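Local coordinates for putative gdp-fucose protein o-fucosyltransferase 1 (Caenorhabditis elegans, PDB 3ZY5), which belongs to the protein O-fucosyltransferase family of the GT-B clan and, in this model, holds guanosine-5'-diphosphate-beta-L-fucopyranose between its two halves, at residues F20-D25 with A176-K181; S195-Q200 with M315-A320; V214-R219 with L327-C332. All blocks are in the same frame, centred on the assembly; numbering follows the deposited sequence.

Interaction 1 (F20-D25 with A176-K181). With GFB (guanosine-5'-diphosphate-beta-L-fucopyranose), chain F.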
loop_
_atom_site.group_PDB
_atom_site.type_symbol
_atom_site.label_atom_id
_atom_site.label_comp_id
_atom_site.label_asym_id
_atom_site.label_seq_id
_atom_site.Cartn_x
_atom_site.Cartn_y
_atom_site.Cartn_z
ATOM N N PHE A 20 -6.696 18.598 -4.233
ATOM C CA PHE A 20 -6.848 19.403 -3.006
ATOM C C PHE A 20 -7.977 18.962 -2.101
ATOM O O PHE A 20 -7.795 18.893 -0.897
ATOM C CB PHE A 20 -6.986 20.878 -3.334
ATOM C CG PHE A 20 -6.874 21.787 -2.142
ATOM C CD1 PHE A 20 -5.701 21.835 -1.371
ATOM C CD2 PHE A 20 -7.914 22.637 -1.815
ATOM C CE1 PHE A 20 -5.598 22.707 -0.279
ATOM C CE2 PHE A 20 -7.814 23.487 -0.741
ATOM C CZ PHE A 20 -6.653 23.539 0.022
ATOM N N GLY A 21 -9.131 18.640 -2.667
ATOM C CA GLY A 21 -10.242 18.049 -1.877
ATOM C C GLY A 21 -9.899 16.803 -1.064
ATOM O O GLY A 21 -10.153 16.748 0.146
ATOM N N ASN A 22 -9.326 15.803 -1.739
ATOM C CA ASN A 22 -8.846 14.583 -1.114
ATOM C C ASN A 22 -7.821 14.929 -0.023
ATOM O O ASN A 22 -7.853 14.365 1.085
ATOM C CB ASN A 22 -8.219 13.684 -2.194
ATOM C CG ASN A 22 -7.990 12.253 -1.739
ATOM O OD1 ASN A 22 -7.982 11.329 -2.562
ATOM N ND2 ASN A 22 -7.793 12.056 -0.441
ATOM N N GLN A 23 -6.944 15.883 -0.321
ATOM C CA GLN A 23 -5.883 16.250 0.618
ATOM C C GLN A 23 -6.425 16.879 1.881
ATOM O O GLN A 23 -5.985 16.528 2.968
ATOM C CB GLN A 23 -4.861 17.181 -0.037
ATOM C CG GLN A 23 -4.013 16.515 -1.119
ATOM C CD GLN A 23 -3.149 17.516 -1.827
ATOM O OE1 GLN A 23 -2.483 18.342 -1.176
ATOM N NE2 GLN A 23 -3.131 17.460 -3.164
ATOM N N VAL A 24 -7.359 17.817 1.736
ATOM C CA VAL A 24 -8.006 18.482 2.901
ATOM C C VAL A 24 -8.850 17.488 3.683
ATOM O O VAL A 24 -8.788 17.442 4.922
ATOM C CB VAL A 24 -8.872 19.687 2.442
ATOM C CG1 VAL A 24 -9.747 20.247 3.601
ATOM C CG2 VAL A 24 -7.976 20.781 1.818
ATOM N N ASP A 25 -9.602 16.653 2.956
ATOM C CA ASP A 25 -10.440 15.633 3.593
ATOM C C ASP A 25 -9.621 14.694 4.494
ATOM O O ASP A 25 -10.050 14.380 5.628
ATOM C CB ASP A 25 -11.223 14.840 2.554
ATOM C CG ASP A 25 -12.452 14.199 3.123
ATOM O OD1 ASP A 25 -13.278 14.893 3.798
ATOM O OD2 ASP A 25 -12.612 12.997 2.877
ATOM N N ALA A 176 -4.891 8.952 7.734
ATOM C CA ALA A 176 -6.278 9.305 7.996
ATOM C C ALA A 176 -7.222 8.565 7.060
ATOM O O ALA A 176 -6.852 8.304 5.894
ATOM C CB ALA A 176 -6.469 10.813 7.836
ATOM N N PRO A 177 -8.453 8.252 7.537
ATOM C CA PRO A 177 -9.463 7.701 6.641
ATOM C C PRO A 177 -9.765 8.562 5.430
ATOM O O PRO A 177 -9.759 9.802 5.486
ATOM C CB PRO A 177 -10.726 7.630 7.506
ATOM C CG PRO A 177 -10.236 7.572 8.914
ATOM C CD PRO A 177 -8.957 8.379 8.923
ATOM N N PHE A 178 -10.024 7.883 4.328
ATOM C CA PHE A 178 -10.602 8.522 3.164
ATOM C C PHE A 178 -11.656 7.587 2.562
ATOM O O PHE A 178 -11.351 6.422 2.270
ATOM C CB PHE A 178 -9.561 8.882 2.109
ATOM C CG PHE A 178 -10.151 9.610 0.937
ATOM C CD1 PHE A 178 -10.450 10.973 1.026
ATOM C CD2 PHE A 178 -10.465 8.929 -0.229
ATOM C CE1 PHE A 178 -11.063 11.662 -0.055
ATOM C CE2 PHE A 178 -11.080 9.599 -1.328
ATOM C CZ PHE A 178 -11.360 10.966 -1.243
ATOM N N PRO A 179 -12.883 8.107 2.373
ATOM C CA PRO A 179 -13.334 9.480 2.765
ATOM C C PRO A 179 -13.433 9.743 4.285
ATOM O O PRO A 179 -13.577 8.809 5.074
ATOM C CB PRO A 179 -14.709 9.593 2.106
ATOM C CG PRO A 179 -15.174 8.145 2.017
ATOM C CD PRO A 179 -13.949 7.372 1.655
ATOM N N SER A 180 -13.379 11.015 4.677
ATOM C CA SER A 180 -13.384 11.387 6.099
ATOM C C SER A 180 -14.643 10.919 6.829
ATOM O O SER A 180 -15.741 10.868 6.242
ATOM C CB SER A 180 -13.219 12.896 6.278
ATOM O OG SER A 180 -14.275 13.611 5.648
ATOM N N LYS A 181 -14.449 10.555 8.095
ATOM C CA LYS A 181 -15.527 10.193 9.001
ATOM C C LYS A 181 -16.267 11.446 9.438
ATOM O O LYS A 181 -15.660 12.508 9.634
ATOM C CB LYS A 181 -14.992 9.439 10.232
ATOM C CG LYS A 181 -14.153 8.198 9.948
ATOM C CD LYS A 181 -14.855 7.187 9.011
ATOM C CE LYS A 181 -14.175 5.819 9.054
ATOM N NZ LYS A 181 -14.140 5.142 7.733
HETATM O O1P GFB F . -10.245 18.389 -5.194
HETATM P P GFB F . -10.570 16.958 -5.553
HETATM O O3P GFB F . -9.795 15.897 -4.815
HETATM O O2P GFB F . -12.175 16.782 -5.314
HETATM O "O5'" GFB F . -10.437 16.767 -7.128
HETATM P P1 GFB F . -13.237 15.687 -5.851
HETATM C "C5'" GFB F . -11.054 17.753 -7.956
HETATM C "C4'" GFB F . -9.915 18.621 -8.486
HETATM O "O4'" GFB F . -10.259 19.096 -9.794
HETATM C "C3'" GFB F . -9.661 19.856 -7.635
HETATM C "C1'" GFB F . -10.096 20.514 -9.874
HETATM O "O3'" GFB F . -8.681 19.643 -6.600
HETATM C "C2'" GFB F . -9.240 20.882 -8.674
HETATM O "O2'" GFB F . -7.853 20.755 -9.010
HETATM N N9 GFB F . -11.386 21.216 -9.651
HETATM C C8 GFB F . -12.585 20.719 -9.289
HETATM C C4 GFB F . -11.488 22.541 -9.725
HETATM N N7 GFB F . -13.457 21.747 -9.146
HETATM C C5 GFB F . -12.795 22.888 -9.429
HETATM C C6 GFB F . -13.134 24.233 -9.463
HETATM O O6 GFB F . -14.311 24.568 -9.199
HETATM N N1 GFB F . -12.180 25.147 -9.764
HETATM C C2 GFB F . -10.914 24.766 -10.042
HETATM N N2 GFB F . -9.936 25.637 -10.365
HETATM N N3 GFB F . -10.566 23.479 -10.024
HETATM C C1 GFB F . -12.285 13.281 -6.458
HETATM C C2A GFB F . -10.861 13.026 -5.928
HETATM O O1 GFB F . -12.375 14.668 -6.734
HETATM O O5 GFB F . -12.497 12.672 -7.727
HETATM C C3 GFB F . -10.485 11.547 -5.910
HETATM O O2 GFB F . -10.757 13.531 -4.600
HETATM C C4A GFB F . -10.819 10.912 -7.262
HETATM O O3 GFB F . -9.075 11.403 -5.593
HETATM C C5A GFB F . -12.223 11.260 -7.776
HETATM O O4 GFB F . -9.862 11.368 -8.226
HETATM C C6A GFB F . -12.381 10.811 -9.222
HETATM O O1X GFB F . -13.843 15.043 -4.623
HETATM O O2X GFB F . -14.193 16.364 -6.794
HETATM O O HOH W 1 -9.827 11.801 7.324
#

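Interaction 2 (S195-Q200 with M315-A320). With GFB (guanosine-5'-diphosphate-beta-L-fucopyranose), chain F.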
loop_
_atom_site.group_PDB
_atom_site.type_symbol
_atom_site.label_atom_id
_atom_site.label_comp_id
_atom_site.label_asym_id
_atom_site.label_seq_id
_atom_site.Cartn_x
_atom_site.Cartn_y
_atom_site.Cartn_z
ATOM N N SER A 195 -4.902 35.578 4.656
ATOM C CA SER A 195 -5.230 36.934 4.282
ATOM C C SER A 195 -5.207 37.102 2.771
ATOM O O SER A 195 -6.076 37.757 2.192
ATOM C CB SER A 195 -4.268 37.922 4.960
ATOM O OG SER A 195 -2.931 37.772 4.474
ATOM N N ARG A 196 -4.215 36.508 2.117
ATOM C CA ARG A 196 -4.131 36.661 0.680
ATOM C C ARG A 196 -5.416 36.173 -0.020
ATOM O O ARG A 196 -5.978 36.860 -0.890
ATOM C CB ARG A 196 -2.903 35.928 0.136
ATOM C CG ARG A 196 -2.912 35.824 -1.374
ATOM C CD ARG A 196 -2.094 36.902 -2.036
ATOM N NE ARG A 196 -2.781 38.174 -2.200
ATOM C CZ ARG A 196 -3.124 38.717 -3.376
ATOM N NH1 ARG A 196 -2.882 38.096 -4.526
ATOM N NH2 ARG A 196 -3.735 39.891 -3.393
ATOM N N ILE A 197 -5.891 34.996 0.374
ATOM C CA ILE A 197 -7.018 34.383 -0.313
ATOM C C ILE A 197 -8.304 35.151 -0.014
ATOM O O ILE A 197 -9.143 35.350 -0.904
ATOM C CB ILE A 197 -7.118 32.864 0.014
ATOM C CG1 ILE A 197 -5.956 32.119 -0.671
ATOM C CG2 ILE A 197 -8.458 32.278 -0.451
ATOM C CD1 ILE A 197 -5.885 30.670 -0.322
ATOM N N THR A 198 -8.456 35.584 1.230
ATOM C CA THR A 198 -9.643 36.328 1.616
ATOM C C THR A 198 -9.715 37.698 0.934
ATOM O O THR A 198 -10.784 38.085 0.446
ATOM C CB THR A 198 -9.811 36.444 3.141
ATOM O OG1 THR A 198 -10.136 35.158 3.668
ATOM C CG2 THR A 198 -10.984 37.388 3.491
ATOM N N GLU A 199 -8.582 38.399 0.859
ATOM C CA GLU A 199 -8.532 39.652 0.120
ATOM C C GLU A 199 -9.007 39.446 -1.311
ATOM O O GLU A 199 -9.874 40.180 -1.784
ATOM C CB GLU A 199 -7.138 40.271 0.154
ATOM C CG GLU A 199 -6.833 40.965 1.482
ATOM C CD GLU A 199 -5.394 40.764 1.964
ATOM O OE1 GLU A 199 -4.462 40.586 1.142
ATOM O OE2 GLU A 199 -5.202 40.776 3.191
ATOM N N GLN A 200 -8.480 38.416 -1.973
ATOM C CA GLN A 200 -8.784 38.157 -3.371
ATOM C C GLN A 200 -10.238 37.773 -3.589
ATOM O O GLN A 200 -10.835 38.145 -4.590
ATOM C CB GLN A 200 -7.912 37.035 -3.907
ATOM C CG GLN A 200 -6.478 37.395 -4.116
ATOM C CD GLN A 200 -5.693 36.182 -4.558
ATOM O OE1 GLN A 200 -5.334 35.321 -3.742
ATOM N NE2 GLN A 200 -5.450 36.085 -5.846
ATOM N N MET A 315 -8.557 27.768 -7.879
ATOM C CA MET A 315 -9.404 26.853 -7.113
ATOM C C MET A 315 -9.552 27.302 -5.663
ATOM O O MET A 315 -10.612 27.165 -5.081
ATOM C CB MET A 315 -8.881 25.411 -7.172
ATOM C CG MET A 315 -7.611 25.172 -6.359
ATOM S SD MET A 315 -6.927 23.531 -6.630
ATOM C CE MET A 315 -8.026 22.567 -5.642
ATOM N N TYR A 316 -8.478 27.848 -5.085
ATOM C CA TYR A 316 -8.478 28.186 -3.663
ATOM C C TYR A 316 -9.364 29.406 -3.419
ATOM O O TYR A 316 -10.154 29.430 -2.483
ATOM C CB TYR A 316 -7.054 28.404 -3.146
ATOM C CG TYR A 316 -6.112 27.307 -3.562
ATOM C CD1 TYR A 316 -6.251 26.012 -3.055
ATOM C CD2 TYR A 316 -5.108 27.547 -4.484
ATOM C CE1 TYR A 316 -5.396 25.009 -3.434
ATOM C CE2 TYR A 316 -4.231 26.535 -4.875
ATOM C CZ TYR A 316 -4.398 25.264 -4.354
ATOM O OH TYR A 316 -3.558 24.258 -4.730
ATOM N N THR A 317 -9.237 30.407 -4.285
ATOM C CA THR A 317 -10.055 31.605 -4.145
ATOM C C THR A 317 -11.512 31.279 -4.513
ATOM O O THR A 317 -12.439 31.820 -3.905
ATOM C CB THR A 317 -9.496 32.798 -4.972
ATOM O OG1 THR A 317 -9.471 32.453 -6.358
ATOM C CG2 THR A 317 -8.099 33.156 -4.521
ATOM N N SER A 318 -11.721 30.363 -5.470
ATOM C CA SER A 318 -13.083 29.911 -5.790
ATOM C C SER A 318 -13.752 29.281 -4.560
ATOM O O SER A 318 -14.895 29.620 -4.221
ATOM C CB SER A 318 -13.089 28.948 -6.971
ATOM O OG SER A 318 -12.721 29.603 -8.177
ATOM N N LEU A 319 -13.035 28.374 -3.894
ATOM C CA LEU A 319 -13.474 27.826 -2.605
ATOM C C LEU A 319 -13.834 28.909 -1.588
ATOM O O LEU A 319 -14.890 28.831 -0.953
ATOM C CB LEU A 319 -12.425 26.873 -2.018
ATOM C CG LEU A 319 -12.213 25.523 -2.693
ATOM C CD1 LEU A 319 -10.885 24.895 -2.177
ATOM C CD2 LEU A 319 -13.425 24.553 -2.492
ATOM N N ALA A 320 -12.978 29.928 -1.455
ATOM C CA ALA A 320 -13.214 31.039 -0.513
ATOM C C ALA A 320 -14.487 31.817 -0.858
ATOM O O ALA A 320 -15.313 32.109 0.032
ATOM C CB ALA A 320 -12.007 31.978 -0.494
HETATM O O1P GFB F . -10.245 18.389 -5.194
HETATM P P GFB F . -10.570 16.958 -5.553
HETATM O O3P GFB F . -9.795 15.897 -4.815
HETATM O O2P GFB F . -12.175 16.782 -5.314
HETATM O "O5'" GFB F . -10.437 16.767 -7.128
HETATM P P1 GFB F . -13.237 15.687 -5.851
HETATM C "C5'" GFB F . -11.054 17.753 -7.956
HETATM C "C4'" GFB F . -9.915 18.621 -8.486
HETATM O "O4'" GFB F . -10.259 19.096 -9.794
HETATM C "C3'" GFB F . -9.661 19.856 -7.635
HETATM C "C1'" GFB F . -10.096 20.514 -9.874
HETATM O "O3'" GFB F . -8.681 19.643 -6.600
HETATM C "C2'" GFB F . -9.240 20.882 -8.674
HETATM O "O2'" GFB F . -7.853 20.755 -9.010
HETATM N N9 GFB F . -11.386 21.216 -9.651
HETATM C C8 GFB F . -12.585 20.719 -9.289
HETATM C C4 GFB F . -11.488 22.541 -9.725
HETATM N N7 GFB F . -13.457 21.747 -9.146
HETATM C C5 GFB F . -12.795 22.888 -9.429
HETATM C C6 GFB F . -13.134 24.233 -9.463
HETATM O O6 GFB F . -14.311 24.568 -9.199
HETATM N N1 GFB F . -12.180 25.147 -9.764
HETATM C C2 GFB F . -10.914 24.766 -10.042
HETATM N N2 GFB F . -9.936 25.637 -10.365
HETATM N N3 GFB F . -10.566 23.479 -10.024
HETATM C C1 GFB F . -12.285 13.281 -6.458
HETATM C C2A GFB F . -10.861 13.026 -5.928
HETATM O O1 GFB F . -12.375 14.668 -6.734
HETATM O O5 GFB F . -12.497 12.672 -7.727
HETATM C C3 GFB F . -10.485 11.547 -5.910
HETATM O O2 GFB F . -10.757 13.531 -4.600
HETATM C C4A GFB F . -10.819 10.912 -7.262
HETATM O O3 GFB F . -9.075 11.403 -5.593
HETATM C C5A GFB F . -12.223 11.260 -7.776
HETATM O O4 GFB F . -9.862 11.368 -8.226
HETATM C C6A GFB F . -12.381 10.811 -9.222
HETATM O O1X GFB F . -13.843 15.043 -4.623
HETATM O O2X GFB F . -14.193 16.364 -6.794
#

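Interaction 3 (V214-R219 with L327-C332). With GFB (guanosine-5'-diphosphate-beta-L-fucopyranose), chain F.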
loop_
_atom_site.group_PDB
_atom_site.type_symbol
_atom_site.label_atom_id
_atom_site.label_comp_id
_atom_site.label_asym_id
_atom_site.label_seq_id
_atom_site.Cartn_x
_atom_site.Cartn_y
_atom_site.Cartn_z
ATOM N N VAL A 214 -25.707 33.502 -5.532
ATOM C CA VAL A 214 -25.689 32.049 -5.461
ATOM C C VAL A 214 -24.350 31.584 -6.057
ATOM O O VAL A 214 -23.984 31.964 -7.166
ATOM C CB VAL A 214 -26.887 31.410 -6.246
ATOM C CG1 VAL A 214 -26.868 29.881 -6.146
ATOM C CG2 VAL A 214 -28.239 31.966 -5.758
ATOM N N ALA A 215 -23.621 30.779 -5.294
ATOM C CA ALA A 215 -22.418 30.114 -5.781
ATOM C C ALA A 215 -22.739 28.649 -6.039
ATOM O O ALA A 215 -23.387 27.989 -5.220
ATOM C CB ALA A 215 -21.293 30.225 -4.758
ATOM N N VAL A 216 -22.288 28.154 -7.184
ATOM C CA VAL A 216 -22.504 26.761 -7.566
ATOM C C VAL A 216 -21.186 26.085 -7.934
ATOM O O VAL A 216 -20.337 26.686 -8.590
ATOM C CB VAL A 216 -23.546 26.592 -8.736
ATOM C CG1 VAL A 216 -24.884 27.260 -8.390
ATOM C CG2 VAL A 216 -23.010 27.118 -10.059
ATOM N N HIS A 217 -21.015 24.839 -7.504
ATOM C CA HIS A 217 -19.862 24.053 -7.943
ATOM C C HIS A 217 -20.255 23.039 -9.021
ATOM O O HIS A 217 -21.125 22.197 -8.796
ATOM C CB HIS A 217 -19.190 23.368 -6.746
ATOM C CG HIS A 217 -18.056 22.460 -7.123
ATOM N ND1 HIS A 217 -17.932 21.184 -6.619
ATOM C CD2 HIS A 217 -17.006 22.639 -7.962
ATOM C CE1 HIS A 217 -16.852 20.616 -7.129
ATOM N NE2 HIS A 217 -16.270 21.479 -7.942
ATOM N N LEU A 218 -19.625 23.146 -10.193
ATOM C CA LEU A 218 -19.906 22.255 -11.314
ATOM C C LEU A 218 -18.737 21.335 -11.625
ATOM O O LEU A 218 -17.729 21.748 -12.183
ATOM C CB LEU A 218 -20.311 23.044 -12.572
ATOM C CG LEU A 218 -21.356 24.147 -12.397
ATOM C CD1 LEU A 218 -21.588 24.865 -13.719
ATOM C CD2 LEU A 218 -22.670 23.600 -11.830
ATOM N N ARG A 219 -18.905 20.063 -11.294
ATOM C CA ARG A 219 -17.867 19.069 -11.510
ATOM C C ARG A 219 -18.292 18.189 -12.691
ATOM O O ARG A 219 -19.282 17.459 -12.596
ATOM C CB ARG A 219 -17.669 18.268 -10.211
ATOM C CG ARG A 219 -16.472 17.327 -10.190
ATOM C CD ARG A 219 -15.172 17.969 -9.705
ATOM N NE ARG A 219 -14.233 16.920 -9.289
ATOM C CZ ARG A 219 -13.497 16.191 -10.121
ATOM N NH1 ARG A 219 -13.556 16.403 -11.431
ATOM N NH2 ARG A 219 -12.691 15.256 -9.643
ATOM N N LEU A 327 -25.941 31.810 -0.883
ATOM C CA LEU A 327 -26.413 30.446 -1.034
ATOM C C LEU A 327 -25.411 29.651 -1.857
ATOM O O LEU A 327 -24.945 30.111 -2.899
ATOM C CB LEU A 327 -27.793 30.415 -1.702
ATOM C CG LEU A 327 -28.456 29.076 -2.065
ATOM C CD1 LEU A 327 -28.492 28.079 -0.902
ATOM C CD2 LEU A 327 -29.860 29.332 -2.582
ATOM N N PHE A 328 -25.094 28.450 -1.379
ATOM C CA PHE A 328 -24.223 27.539 -2.107
ATOM C C PHE A 328 -24.962 26.279 -2.557
ATOM O O PHE A 328 -25.659 25.634 -1.769
ATOM C CB PHE A 328 -22.998 27.197 -1.242
ATOM C CG PHE A 328 -22.192 26.033 -1.750
ATOM C CD1 PHE A 328 -21.453 26.151 -2.913
ATOM C CD2 PHE A 328 -22.150 24.831 -1.048
ATOM C CE1 PHE A 328 -20.688 25.081 -3.384
ATOM C CE2 PHE A 328 -21.387 23.766 -1.514
ATOM C CZ PHE A 328 -20.675 23.884 -2.685
ATOM N N VAL A 329 -24.825 25.942 -3.833
ATOM C CA VAL A 329 -25.301 24.662 -4.369
ATOM C C VAL A 329 -24.095 23.873 -4.872
ATOM O O VAL A 329 -23.411 24.299 -5.805
ATOM C CB VAL A 329 -26.277 24.828 -5.562
ATOM C CG1 VAL A 329 -26.875 23.480 -5.935
ATOM C CG2 VAL A 329 -27.354 25.840 -5.251
ATOM N N GLY A 330 -23.850 22.717 -4.269
ATOM C CA GLY A 330 -22.673 21.929 -4.599
ATOM C C GLY A 330 -22.995 20.587 -5.221
ATOM O O GLY A 330 -24.153 20.262 -5.478
ATOM N N ASN A 331 -21.935 19.833 -5.481
ATOM C CA ASN A 331 -22.024 18.468 -5.897
ATOM C C ASN A 331 -21.778 17.590 -4.669
ATOM O O ASN A 331 -20.717 17.668 -4.032
ATOM C CB ASN A 331 -21.004 18.194 -7.008
ATOM C CG ASN A 331 -21.053 16.771 -7.498
ATOM O OD1 ASN A 331 -20.870 15.827 -6.720
ATOM N ND2 ASN A 331 -21.314 16.598 -8.793
ATOM N N CYS A 332 -22.754 16.740 -4.344
ATOM C CA CYS A 332 -22.716 15.999 -3.078
ATOM C C CYS A 332 -21.624 14.919 -2.999
ATOM O O CYS A 332 -21.225 14.500 -1.910
ATOM C CB CYS A 332 -24.073 15.370 -2.793
ATOM S SG CYS A 332 -24.054 14.310 -1.331
HETATM O O1P GFB F . -10.245 18.389 -5.194
HETATM P P GFB F . -10.570 16.958 -5.553
HETATM O O3P GFB F . -9.795 15.897 -4.815
HETATM O O2P GFB F . -12.175 16.782 -5.314
HETATM O "O5'" GFB F . -10.437 16.767 -7.128
HETATM P P1 GFB F . -13.237 15.687 -5.851
HETATM C "C5'" GFB F . -11.054 17.753 -7.956
HETATM C "C4'" GFB F . -9.915 18.621 -8.486
HETATM O "O4'" GFB F . -10.259 19.096 -9.794
HETATM C "C3'" GFB F . -9.661 19.856 -7.635
HETATM C "C1'" GFB F . -10.096 20.514 -9.874
HETATM O "O3'" GFB F . -8.681 19.643 -6.600
HETATM C "C2'" GFB F . -9.240 20.882 -8.674
HETATM O "O2'" GFB F . -7.853 20.755 -9.010
HETATM N N9 GFB F . -11.386 21.216 -9.651
HETATM C C8 GFB F . -12.585 20.719 -9.289
HETATM C C4 GFB F . -11.488 22.541 -9.725
HETATM N N7 GFB F . -13.457 21.747 -9.146
HETATM C C5 GFB F . -12.795 22.888 -9.429
HETATM C C6 GFB F . -13.134 24.233 -9.463
HETATM O O6 GFB F . -14.311 24.568 -9.199
HETATM N N1 GFB F . -12.180 25.147 -9.764
HETATM C C2 GFB F . -10.914 24.766 -10.042
HETATM N N2 GFB F . -9.936 25.637 -10.365
HETATM N N3 GFB F . -10.566 23.479 -10.024
HETATM C C1 GFB F . -12.285 13.281 -6.458
HETATM C C2A GFB F . -10.861 13.026 -5.928
HETATM O O1 GFB F . -12.375 14.668 -6.734
HETATM O O5 GFB F . -12.497 12.672 -7.727
HETATM C C3 GFB F . -10.485 11.547 -5.910
HETATM O O2 GFB F . -10.757 13.531 -4.600
HETATM C C4A GFB F . -10.819 10.912 -7.262
HETATM O O3 GFB F . -9.075 11.403 -5.593
HETATM C C5A GFB F . -12.223 11.260 -7.776
HETATM O O4 GFB F . -9.862 11.368 -8.226
HETATM C C6A GFB F . -12.381 10.811 -9.222
HETATM O O1X GFB F . -13.843 15.043 -4.623
HETATM O O2X GFB F . -14.193 16.364 -6.794
HETATM O O HOH W 2 -21.737 19.540 -10.011
#

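Interaction 1 (F20-D25 with A176-K181)
D25 and S180 make the tight part of this contact, with the aspartate carboxylate using both oxygens on one serine. S180 OG donates a hydrogen bond to D25 OD1, modelled at an unusually short 2.5 Å, while the backbone S180 N donates to D25 OD2 at 2.8 Å, arriving 35° out of the carboxylate plane. Two bonds to one residue, with a salt bridge from R342 to OD1, probably restrict the carboxylate's rotation. One turn earlier, the amide of N22 lies nearly flat over a face of the F178 ring, the planes 16° apart and N22 ND2 3.2 Å from F178 CD1, offset toward the ring's rim. F178 reaches back to the helix because its CG stands anti to the backbone N (chi1 -177°). The stacked amide also serves the ligand, since N22 OD1 accepts a bond from GFB O3 at 3.2 Å. G21 N and N22 N, in the first turn of the helix, donate to GFB O1P and O3P. The other side is looser: a single water bridges D25 O and P177 O, and P179, partly exposed, only brushes D25. Around this contact of the GT-B fold, helix 335-346 packs on V24, F178 and S180, helix 315-324 meets F20, and P112 of the second subunit rests on N22 and F178, while 176-181 belongs to the loop between strand 168-171 and helix 195-208.

Interaction 2 (S195-Q200 with M315-A320)
I197 fills the junction between the two helices, its two branches reaching different residues of 315-320. CG2, anti to the backbone N, rests on the methyl of A320, 3.6 Å from its CB, and I197 CG2 also lies 4.2 Å from T317 CG2. The longer branch runs out extended, so that I197 CD1 meets Y316 CB at 3.8 Å. Y316 thus offers only the root of its side chain, and its ring leads away from helix 195-208. Farther along that helix, the side chain of Q200 crosses the T317 methyl, with Q200 CB 3.9 Å from T317 CG2. The contact is van der Waals throughout, and the axes of the short segments pass 8.9 Å apart at a crossing angle of -66°, with A320 and T317 at the interface. The GT-B fold has two Rossmann-like halves, and these helices lead into the parallel sheet of one of them: helix 195-208 into strand 213-218, and helix 315-324 into strand 327-330. A second shell surrounds the groups that meet across the contact. The T317 hydroxyl is engaged by the side chain of Q310 and by the carbonyl of D314, which is consistent with the rotation that leaves CG2 facing Q200. Y316 OH bonds to E48, its ring meets F20 edge-to-face, and M315 CG sits 3.5 Å above the centre of the Y316 ring. L62 touches both I197 and Y316, and W193 packs on A320. On another side of helix 315-324 from I197, M315 turns to the ligand, its CB 3.4 Å from GFB N2.

Interaction 3 (V214-R219 with L327-C332)
Strands 214-218 and 327-330 run parallel in register, their short axes 4.7 Å apart, with A215 N to L327 O (2.8 Å), V329 N to A215 O (2.9 Å) and H217 N to V329 O (3.0 Å) forming the backbone bonds. They are neighbours in a five-stranded parallel sheet of order 3-2-1-4-5, the Rossmann-like arrangement of a GT-B half. On one face V216 and V329 run next to each other in a common direction, with V216 CG1 4.0 Å from V329 CB; V214 CG1 meets V329 CG2 at a slant, and helix 264-278 covers this face. On the other, the F328 ring takes H217 CB at its edge, near the ring plane, while helices 315-324 and 335-346 cover it. Beyond the last bridge, one water links H217 O, R219 N and N331 ND2; N331 ND2 also bonds to the carbonyl of C260. The carboxyl ends of parallel strands commonly bear a binding site, and so it is here. H217, whose CG is anti to the backbone N (chi1 176°), carries its ring forward to donate from NE2 to GFB N7 at 3.1 Å, with ND1 tied to S337. A bend at chi2 (88°) turns the R219 chain toward the diphosphate, and D288 forms a salt bridge with it. Its guanidinium edge is turned in plane to phosphorus P1, R219 NE donating to GFB O2X at 2.6 Å and NH2 to GFB O1 at 3.0 Å, both nearly straight.

Overall arrangement
Read from the N terminus, interaction 1 comes first: the helix at 20-25 is rejoined by the loop at 176-181, a closure spanning much of the sequence that builds the mixed sheet. Interaction 2 opens only afterwards, at 195-200, so the two are in series. Before 315-320 closes it, interaction 3 has opened at 214-219, and 327-332 closes that one last; interactions 2 and 3 therefore cross, each helix preceding the strand that follows it into the parallel sheet. Interactions 1 and 2 touch where F20 packs on L319 of helix 315-324, probably a join between the two halves. Interaction 3 stays about 6 Å from interaction 2 between nearest atoms, yet all three reach the same GFB.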